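Local coordinates for protein heroin esterase (Rhodococcus sp., PDB 1LZL) that is an acetyl esterase of the alpha/beta hydrolase fold that probably removes acetyl groups from heroin by ester hydrolysis, at residues 198-203 / 260-265; 254-259 / 282-287. All blocks are in the same frame, centred on the assembly; numbering follows the deposited sequence.

How the interactions relate
Interaction 1 sets the short helix 198-202 against the turn that opens helix 263-275, while interaction 2 pairs neighbouring strands at one border of the central sheet. Residues 254-265 run unbroken through both, so strand 252-257 of interaction 2 passes straight into the turn and helix used in interaction 1. Their centres lie about 12 Å apart, joined where Arg263 NH1 reaches Glu258 O. Interaction 1 is the more buried and pairs side-chain oxygens of a serine and an aspartate with backbone groups, the aspartate also being held by the neighbouring arginine. Interaction 2, partly buried on the outermost strand, rests on regular backbone bonds supplemented by a hydroxyl pair and a carboxylate further along the chain.

Interaction 1. Residues 198-203 / 260-265; sequences VSMTNF and DPLRDE
Ser199 fits against the turn leading into helix 263-275 and is tied to Pro261 and Asp264 by three hydrogen bonds. Its hydroxyl donates to Pro261 O (OG to O 2.8 Å), approaching from above the carbonyl plane, and accepts from the backbone of Asp264 (N to OG 3.1 Å). With chi1 at 57°, OG sits between the backbone N and the carbonyl carbon, where it can serve both partners. The third bond runs from Ser199 N to Asp264 OD2 (2.8 Å), meeting the carboxylate from above its plane. The other carboxylate oxygen, Asp264 OD1, is gripped side-on by NE and NH2 of Arg263, each 2.8 Å from OD1, in a salt bridge nearly in the guanidinium plane. Were Asp264 an alanine, Ser199 N would probably lose its acceptor and Arg263 its counter-charge, leaving the guanidinium held chiefly through NH1.

Asp260 begins the type I turn into the helix, and its OD1 caps Leu262 N (2.9 Å). Its OD2 bonds His290 ND1, an arrangement consistent with the acid of a Ser-His-Asp triad with Ser160, as in other alpha/beta hydrolases. Helix 198-202 thus packs directly on the turn bearing this probable triad acid.

Apolar contacts flank the polar centre. Met200, bent at chi2 and chi3, places its CE against Pro261 CB and Leu262 CD2, 3.6 Å from the latter. The Phe203 ring takes Asp260 O at its edge, near its plane, with CD2 3.5 Å from that oxygen. Ring and guanidinium planes stand 77° apart where Arg263 NH1 approaches Phe203 CZ obliquely; the same NH1 bonds Glu258 O. Over one guanidinium face, offset toward the rim, lies Ser199 CB.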
ATOM      1  N   VAL A 198       0.685  -9.281 -19.271  1.00 11.60           N
ATOM      2  CA  VAL A 198       2.031  -9.571 -19.815  1.00 11.21           C
ATOM      3  C   VAL A 198       3.109  -9.412 -18.767  1.00 12.32           C
ATOM      4  O   VAL A 198       4.025 -10.283 -18.682  1.00 12.46           O
ATOM      5  CB  VAL A 198       2.350  -8.650 -21.006  1.00 11.26           C
ATOM      6  CG1 VAL A 198       3.785  -8.842 -21.486  1.00 11.83           C
ATOM      7  CG2 VAL A 198       1.356  -8.942 -22.120  1.00 13.95           C
ATOM      8  N   SER A 199       3.107  -8.360 -17.939  1.00  9.63           N
ATOM      9  CA  SER A 199       4.208  -8.269 -16.970  1.00  9.93           C
ATOM     10  C   SER A 199       4.200  -9.466 -16.010  1.00  9.98           C
ATOM     11  O   SER A 199       5.268  -9.860 -15.554  1.00 11.35           O
ATOM     12  CB  SER A 199       4.182  -6.923 -16.265  1.00 10.62           C
ATOM     13  OG  SER A 199       2.936  -6.661 -15.590  1.00 10.50           O
ATOM     14  N   MET A 200       2.977  -9.929 -15.725  1.00 10.18           N
ATOM     15  CA  MET A 200       2.897 -11.044 -14.757  1.00 10.40           C
ATOM     16  C   MET A 200       3.323 -12.346 -15.421  1.00 12.83           C
ATOM     17  O   MET A 200       3.848 -13.236 -14.696  1.00 13.65           O
ATOM     18  CB  MET A 200       1.504 -11.136 -14.202  1.00 13.23           C
ATOM     19  CG  MET A 200       1.182 -11.431 -12.789  1.00 24.45           C
ATOM     20  SD  MET A 200       2.459 -11.509 -11.567  1.00 16.21           S
ATOM     21  CE  MET A 200       1.960 -10.168 -10.480  1.00 13.71           C
ATOM     22  N   THR A 201       3.115 -12.508 -16.726  1.00 13.24           N
ATOM     23  CA  THR A 201       3.614 -13.741 -17.361  1.00 13.61           C
ATOM     24  C   THR A 201       5.115 -13.659 -17.665  1.00 15.28           C
ATOM     25  O   THR A 201       5.717 -14.751 -17.700  1.00 16.74           O
ATOM     26  CB  THR A 201       2.894 -14.075 -18.682  1.00 15.86           C
ATOM     27  OG1 THR A 201       3.113 -13.041 -19.659  1.00 15.75           O
ATOM     28  CG2 THR A 201       1.378 -14.228 -18.486  1.00 15.87           C
ATOM     29  N   ASN A 202       5.670 -12.474 -17.904  1.00 13.39           N
ATOM     30  CA  ASN A 202       7.044 -12.372 -18.386  1.00 11.59           C
ATOM     31  C   ASN A 202       8.073 -12.086 -17.313  1.00 14.19           C
ATOM     32  O   ASN A 202       9.287 -12.371 -17.524  1.00 14.40           O
ATOM     33  CB  ASN A 202       7.138 -11.261 -19.450  1.00 12.29           C
ATOM     34  CG  ASN A 202       6.405 -11.578 -20.729  1.00 14.53           C
ATOM     35  OD1 ASN A 202       5.544 -12.446 -20.926  1.00 16.48           O
ATOM     36  ND2 ASN A 202       6.708 -10.754 -21.735  1.00 22.07           N
ATOM     37  N   PHE A 203       7.655 -11.535 -16.156  1.00 11.11           N
ATOM     38  CA  PHE A 203       8.609 -11.181 -15.119  1.00 11.74           C
ATOM     39  C   PHE A 203       8.681 -12.306 -14.083  1.00 11.53           C
ATOM     40  O   PHE A 203       8.006 -12.261 -13.046  1.00 13.19           O
ATOM     41  CB  PHE A 203       8.235  -9.829 -14.478  1.00 10.84           C
ATOM     42  CG  PHE A 203       8.485  -8.642 -15.414  1.00 11.92           C
ATOM     43  CD1 PHE A 203       9.303  -8.697 -16.534  1.00 14.20           C
ATOM     44  CD2 PHE A 203       7.882  -7.421 -15.128  1.00 11.94           C
ATOM     45  CE1 PHE A 203       9.523  -7.587 -17.348  1.00 14.13           C
ATOM     46  CE2 PHE A 203       8.105  -6.300 -15.926  1.00 11.51           C
ATOM     47  CZ  PHE A 203       8.926  -6.367 -17.038  1.00 12.15           C
ATOM     48  N   ASP A 260       8.539  -4.364 -12.601  1.00 12.24           N
ATOM     49  CA  ASP A 260       7.660  -4.973 -11.615  1.00 10.99           C
ATOM     50  C   ASP A 260       6.609  -5.842 -12.248  1.00  9.96           C
ATOM     51  O   ASP A 260       5.833  -5.409 -13.159  1.00 10.81           O
ATOM     52  CB  ASP A 260       6.998  -3.824 -10.847  1.00 12.53           C
ATOM     53  CG  ASP A 260       6.156  -4.228  -9.663  1.00 11.77           C
ATOM     54  OD1 ASP A 260       5.920  -5.441  -9.450  1.00 12.25           O
ATOM     55  OD2 ASP A 260       5.773  -3.306  -8.925  1.00 13.02           O
ATOM     56  N   PRO A 261       6.402  -7.100 -11.866  1.00 10.33           N
ATOM     57  CA  PRO A 261       5.318  -7.902 -12.422  1.00  9.56           C
ATOM     58  C   PRO A 261       3.942  -7.243 -12.192  1.00  8.95           C
ATOM     59  O   PRO A 261       3.009  -7.503 -12.941  1.00  9.35           O
ATOM     60  CB  PRO A 261       5.324  -9.195 -11.578  1.00 11.75           C
ATOM     61  CG  PRO A 261       6.426  -9.058 -10.628  1.00 16.35           C
ATOM     62  CD  PRO A 261       7.214  -7.813 -10.848  1.00 11.09           C
ATOM     63  N   LEU A 262       3.774  -6.419 -11.177  1.00  8.13           N
ATOM     64  CA  LEU A 262       2.507  -5.732 -10.887  1.00  8.37           C
ATOM     65  C   LEU A 262       2.266  -4.561 -11.822  1.00  7.87           C
ATOM     66  O   LEU A 262       1.189  -3.918 -11.740  1.00  8.88           O
ATOM     67  CB  LEU A 262       2.565  -5.216  -9.448  1.00  9.32           C
ATOM     68  CG  LEU A 262       2.738  -6.290  -8.355  1.00 10.44           C
ATOM     69  CD1 LEU A 262       2.870  -5.646  -6.990  1.00 10.87           C
ATOM     70  CD2 LEU A 262       1.571  -7.258  -8.401  1.00 12.09           C
ATOM     71  N   ARG A 263       3.220  -4.213 -12.678  1.00  7.70           N
ATOM     72  CA  ARG A 263       3.087  -2.972 -13.461  1.00  7.31           C
ATOM     73  C   ARG A 263       1.813  -2.925 -14.270  1.00  6.88           C
ATOM     74  O   ARG A 263       1.058  -1.938 -14.256  1.00  7.78           O
ATOM     75  CB  ARG A 263       4.329  -2.904 -14.388  1.00  7.71           C
ATOM     76  CG  ARG A 263       4.345  -1.672 -15.297  1.00  8.42           C
ATOM     77  CD  ARG A 263       5.381  -1.966 -16.420  1.00  8.79           C
ATOM     78  NE  ARG A 263       4.836  -2.919 -17.363  1.00  9.16           N
ATOM     79  CZ  ARG A 263       5.597  -3.699 -18.163  1.00  8.39           C
ATOM     80  NH1 ARG A 263       6.925  -3.631 -18.095  1.00 10.41           N
ATOM     81  NH2 ARG A 263       4.975  -4.526 -18.995  1.00  9.60           N
ATOM     82  N   ASP A 264       1.534  -3.987 -15.047  1.00  8.00           N
ATOM     83  CA  ASP A 264       0.418  -3.870 -15.976  1.00  8.28           C
ATOM     84  C   ASP A 264      -0.892  -3.813 -15.210  1.00  8.24           C
ATOM     85  O   ASP A 264      -1.772  -3.040 -15.656  1.00  9.14           O
ATOM     86  CB  ASP A 264       0.376  -5.060 -16.947  1.00  9.30           C
ATOM     87  CG  ASP A 264       1.525  -5.085 -17.934  1.00  9.57           C
ATOM     88  OD1 ASP A 264       2.370  -4.167 -17.957  1.00  9.91           O
ATOM     89  OD2 ASP A 264       1.585  -6.078 -18.692  1.00 10.34           O
ATOM     90  N   GLU A 265      -1.098  -4.561 -14.118  1.00  8.65           N
ATOM     91  CA  GLU A 265      -2.415  -4.489 -13.464  1.00  7.94           C
ATOM     92  C   GLU A 265      -2.609  -3.113 -12.865  1.00  7.63           C
ATOM     93  O   GLU A 265      -3.721  -2.619 -12.758  1.00  8.71           O
ATOM     94  CB  GLU A 265      -2.530  -5.630 -12.447  1.00  9.00           C
ATOM     95  CG  GLU A 265      -1.669  -5.494 -11.205  1.00  9.46           C
ATOM     96  CD  GLU A 265      -1.414  -6.874 -10.580  1.00  8.33           C
ATOM     97  OE1 GLU A 265      -0.868  -7.724 -11.310  1.00 10.34           O
ATOM     98  OE2 GLU A 265      -1.775  -7.093  -9.397  1.00  8.46           O
TER

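Interaction 2. Residues 254-259 / 282-287; sequences LSTMEL and LHSFPG
Thr256 is bonded to strand 280-285 through both its backbone and its side chain. Its N donates to His283 O (3.0 Å) and its O accepts from Phe285 N (2.9 Å), while two residues earlier Leu254 O accepts from His283 N. On the face carrying Leu254 and Leu282, Thr256 OG1 and Ser284 OG form a short hydroxyl pair at 2.7 Å, in which either may donate. Ser284 OG reaches across because it stands anti to N, chi1 -161°. These bonds join the two parallel strands of a beta-alpha-beta unit, whose helix 263-275 packs on that face, with strand 280-285 forming a border of the alpha/beta hydrolase sheet.

On the other face Met257 SD lies 5.5 Å from the Phe285 ring centroid, obliquely, a Met-aromatic contact; its methyl CE packs 3.7 Å from Phe285 CD1, and Ser255 CB meets the ring edge. His283 turns its imidazole away from strand 252-257; its ND1 is hydrogen-bonded to Glu307. Phe285 O and Glu258 N are each bonded to Thr288 OG1. Further along, the extended Glu258 side chain accepts Gly287 N at OE1 (2.8 Å), from above the carboxylate plane, and its OE2 is bonded to Thr6 OG1.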
ATOM      1  N   LEU A 254      -1.699   6.670  -8.737  1.00  7.11           N
ATOM      2  CA  LEU A 254      -1.241   5.267  -8.852  1.00  7.64           C
ATOM      3  C   LEU A 254       0.118   5.257  -9.518  1.00  8.07           C
ATOM      4  O   LEU A 254       0.260   5.827 -10.621  1.00  8.14           O
ATOM      5  CB  LEU A 254      -2.259   4.441  -9.653  1.00  9.08           C
ATOM      6  CG  LEU A 254      -2.141   2.925  -9.504  1.00  7.70           C
ATOM      7  CD1 LEU A 254      -3.455   2.233  -9.786  1.00 10.78           C
ATOM      8  CD2 LEU A 254      -1.063   2.349 -10.442  1.00  9.12           C
ATOM      9  N   SER A 255       1.134   4.684  -8.896  1.00  7.89           N
ATOM     10  CA  SER A 255       2.448   4.554  -9.509  1.00  7.51           C
ATOM     11  C   SER A 255       2.779   3.090  -9.752  1.00  7.72           C
ATOM     12  O   SER A 255       2.405   2.173  -9.010  1.00  8.24           O
ATOM     13  CB  SER A 255       3.543   5.209  -8.644  1.00 10.00           C
ATOM     14  OG  SER A 255       3.561   4.551  -7.360  1.00 10.86           O
ATOM     15  N   THR A 256       3.520   2.840 -10.836  1.00  8.01           N
ATOM     16  CA  THR A 256       4.037   1.517 -11.189  1.00  7.05           C
ATOM     17  C   THR A 256       5.504   1.661 -11.566  1.00  7.37           C
ATOM     18  O   THR A 256       6.060   2.741 -11.838  1.00  8.89           O
ATOM     19  CB  THR A 256       3.229   0.912 -12.361  1.00  8.27           C
ATOM     20  OG1 THR A 256       3.320   1.795 -13.497  1.00  8.95           O
ATOM     21  CG2 THR A 256       1.756   0.742 -12.003  1.00  7.21           C
ATOM     22  N   MET A 257       6.206   0.519 -11.568  1.00  8.07           N
ATOM     23  CA  MET A 257       7.623   0.427 -11.877  1.00  8.22           C
ATOM     24  C   MET A 257       7.819  -0.439 -13.112  1.00  8.89           C
ATOM     25  O   MET A 257       7.052  -1.349 -13.357  1.00  9.96           O
ATOM     26  CB  MET A 257       8.396  -0.132 -10.691  1.00 10.59           C
ATOM     27  CG  MET A 257       8.166   0.637  -9.404  1.00 11.72           C
ATOM     28  SD  MET A 257       8.858   2.295  -9.403  1.00 13.98           S
ATOM     29  CE  MET A 257       7.556   3.269  -8.697  1.00 18.94           C
ATOM     30  N   GLU A 258       8.886  -0.123 -13.866  1.00  9.04           N
ATOM     31  CA  GLU A 258       9.048  -0.786 -15.161  1.00  8.83           C
ATOM     32  C   GLU A 258       9.185  -2.308 -15.094  1.00  9.35           C
ATOM     33  O   GLU A 258       8.557  -3.028 -15.859  1.00  9.49           O
ATOM     34  CB  GLU A 258      10.289  -0.176 -15.827  1.00  9.47           C
ATOM     35  CG  GLU A 258      10.484  -0.783 -17.216  1.00  9.90           C
ATOM     36  CD  GLU A 258      11.605  -0.200 -18.043  1.00 11.09           C
ATOM     37  OE1 GLU A 258      11.837   1.021 -17.939  1.00 12.61           O
ATOM     38  OE2 GLU A 258      12.221  -0.990 -18.831  1.00 12.76           O
ATOM     39  N   LEU A 259      10.061  -2.772 -14.210  1.00  9.74           N
ATOM     40  CA  LEU A 259      10.445  -4.168 -14.120  1.00 11.61           C
ATOM     41  C   LEU A 259       9.702  -4.871 -12.998  1.00 14.25           C
ATOM     42  O   LEU A 259      10.123  -5.916 -12.494  1.00 13.42           O
ATOM     43  CB  LEU A 259      11.971  -4.302 -13.920  1.00 11.91           C
ATOM     44  CG  LEU A 259      12.816  -3.757 -15.071  1.00 15.26           C
ATOM     45  CD1 LEU A 259      14.281  -4.009 -14.793  1.00 23.34           C
ATOM     46  CD2 LEU A 259      12.455  -4.399 -16.403  1.00 19.31           C
ATOM     47  N   LEU A 282      -1.537   8.852 -13.044  1.00  7.80           N
ATOM     48  CA  LEU A 282      -0.887   7.563 -13.269  1.00  7.25           C
ATOM     49  C   LEU A 282       0.576   7.817 -13.633  1.00  7.36           C
ATOM     50  O   LEU A 282       0.831   8.652 -14.511  1.00  7.80           O
ATOM     51  CB  LEU A 282      -1.565   6.773 -14.408  1.00  7.67           C
ATOM     52  CG  LEU A 282      -0.771   5.550 -14.920  1.00  8.83           C
ATOM     53  CD1 LEU A 282      -0.583   4.491 -13.830  1.00  9.52           C
ATOM     54  CD2 LEU A 282      -1.520   4.984 -16.124  1.00  9.68           C
ATOM     55  N   HIS A 283       1.532   7.197 -12.965  1.00  7.28           N
ATOM     56  CA  HIS A 283       2.929   7.378 -13.330  1.00  8.01           C
ATOM     57  C   HIS A 283       3.655   6.045 -13.282  1.00  7.57           C
ATOM     58  O   HIS A 283       3.794   5.467 -12.190  1.00  8.41           O
ATOM     59  CB  HIS A 283       3.546   8.388 -12.369  1.00  8.49           C
ATOM     60  CG  HIS A 283       4.796   9.009 -12.921  1.00  8.53           C
ATOM     61  ND1 HIS A 283       5.356  10.122 -12.322  1.00 11.10           N
ATOM     62  CD2 HIS A 283       5.567   8.702 -13.976  1.00  9.69           C
ATOM     63  CE1 HIS A 283       6.438  10.457 -13.006  1.00 11.94           C
ATOM     64  NE2 HIS A 283       6.605   9.622 -14.032  1.00 10.51           N
ATOM     65  N   SER A 284       4.065   5.567 -14.467  1.00  7.33           N
ATOM     66  CA  SER A 284       4.963   4.396 -14.537  1.00  8.09           C
ATOM     67  C   SER A 284       6.364   4.934 -14.718  1.00  8.03           C
ATOM     68  O   SER A 284       6.684   5.642 -15.694  1.00  8.75           O
ATOM     69  CB  SER A 284       4.550   3.498 -15.677  1.00  7.60           C
ATOM     70  OG  SER A 284       5.064   2.154 -15.576  1.00  8.58           O
ATOM     71  N   PHE A 285       7.247   4.620 -13.767  1.00  8.79           N
ATOM     72  CA  PHE A 285       8.578   5.226 -13.727  1.00  8.89           C
ATOM     73  C   PHE A 285       9.536   4.361 -14.535  1.00  9.83           C
ATOM     74  O   PHE A 285       9.402   3.105 -14.518  1.00  9.68           O
ATOM     75  CB  PHE A 285       9.058   5.308 -12.263  1.00 10.37           C
ATOM     76  CG  PHE A 285       8.427   6.448 -11.487  1.00  9.97           C
ATOM     77  CD1 PHE A 285       7.197   6.245 -10.866  1.00 10.30           C
ATOM     78  CD2 PHE A 285       9.027   7.707 -11.413  1.00 12.24           C
ATOM     79  CE1 PHE A 285       6.548   7.265 -10.182  1.00  9.25           C
ATOM     80  CE2 PHE A 285       8.392   8.750 -10.725  1.00 11.57           C
ATOM     81  CZ  PHE A 285       7.167   8.513 -10.128  1.00 10.27           C
ATOM     82  N   PRO A 286      10.454   4.955 -15.289  1.00  9.74           N
ATOM     83  CA  PRO A 286      11.347   4.182 -16.155  1.00 10.03           C
ATOM     84  C   PRO A 286      12.537   3.608 -15.386  1.00 10.13           C
ATOM     85  O   PRO A 286      13.061   4.243 -14.460  1.00 10.67           O
ATOM     86  CB  PRO A 286      11.805   5.280 -17.138  1.00 10.73           C
ATOM     87  CG  PRO A 286      11.911   6.507 -16.288  1.00 11.43           C
ATOM     88  CD  PRO A 286      10.697   6.419 -15.358  1.00 10.59           C
ATOM     89  N   GLY A 287      12.948   2.421 -15.811  1.00 11.01           N
ATOM     90  CA  GLY A 287      14.253   1.917 -15.322  1.00 12.39           C
ATOM     91  C   GLY A 287      14.221   1.441 -13.892  1.00 12.60           C
ATOM     92  O   GLY A 287      15.233   1.243 -13.219  1.00 14.80           O
TER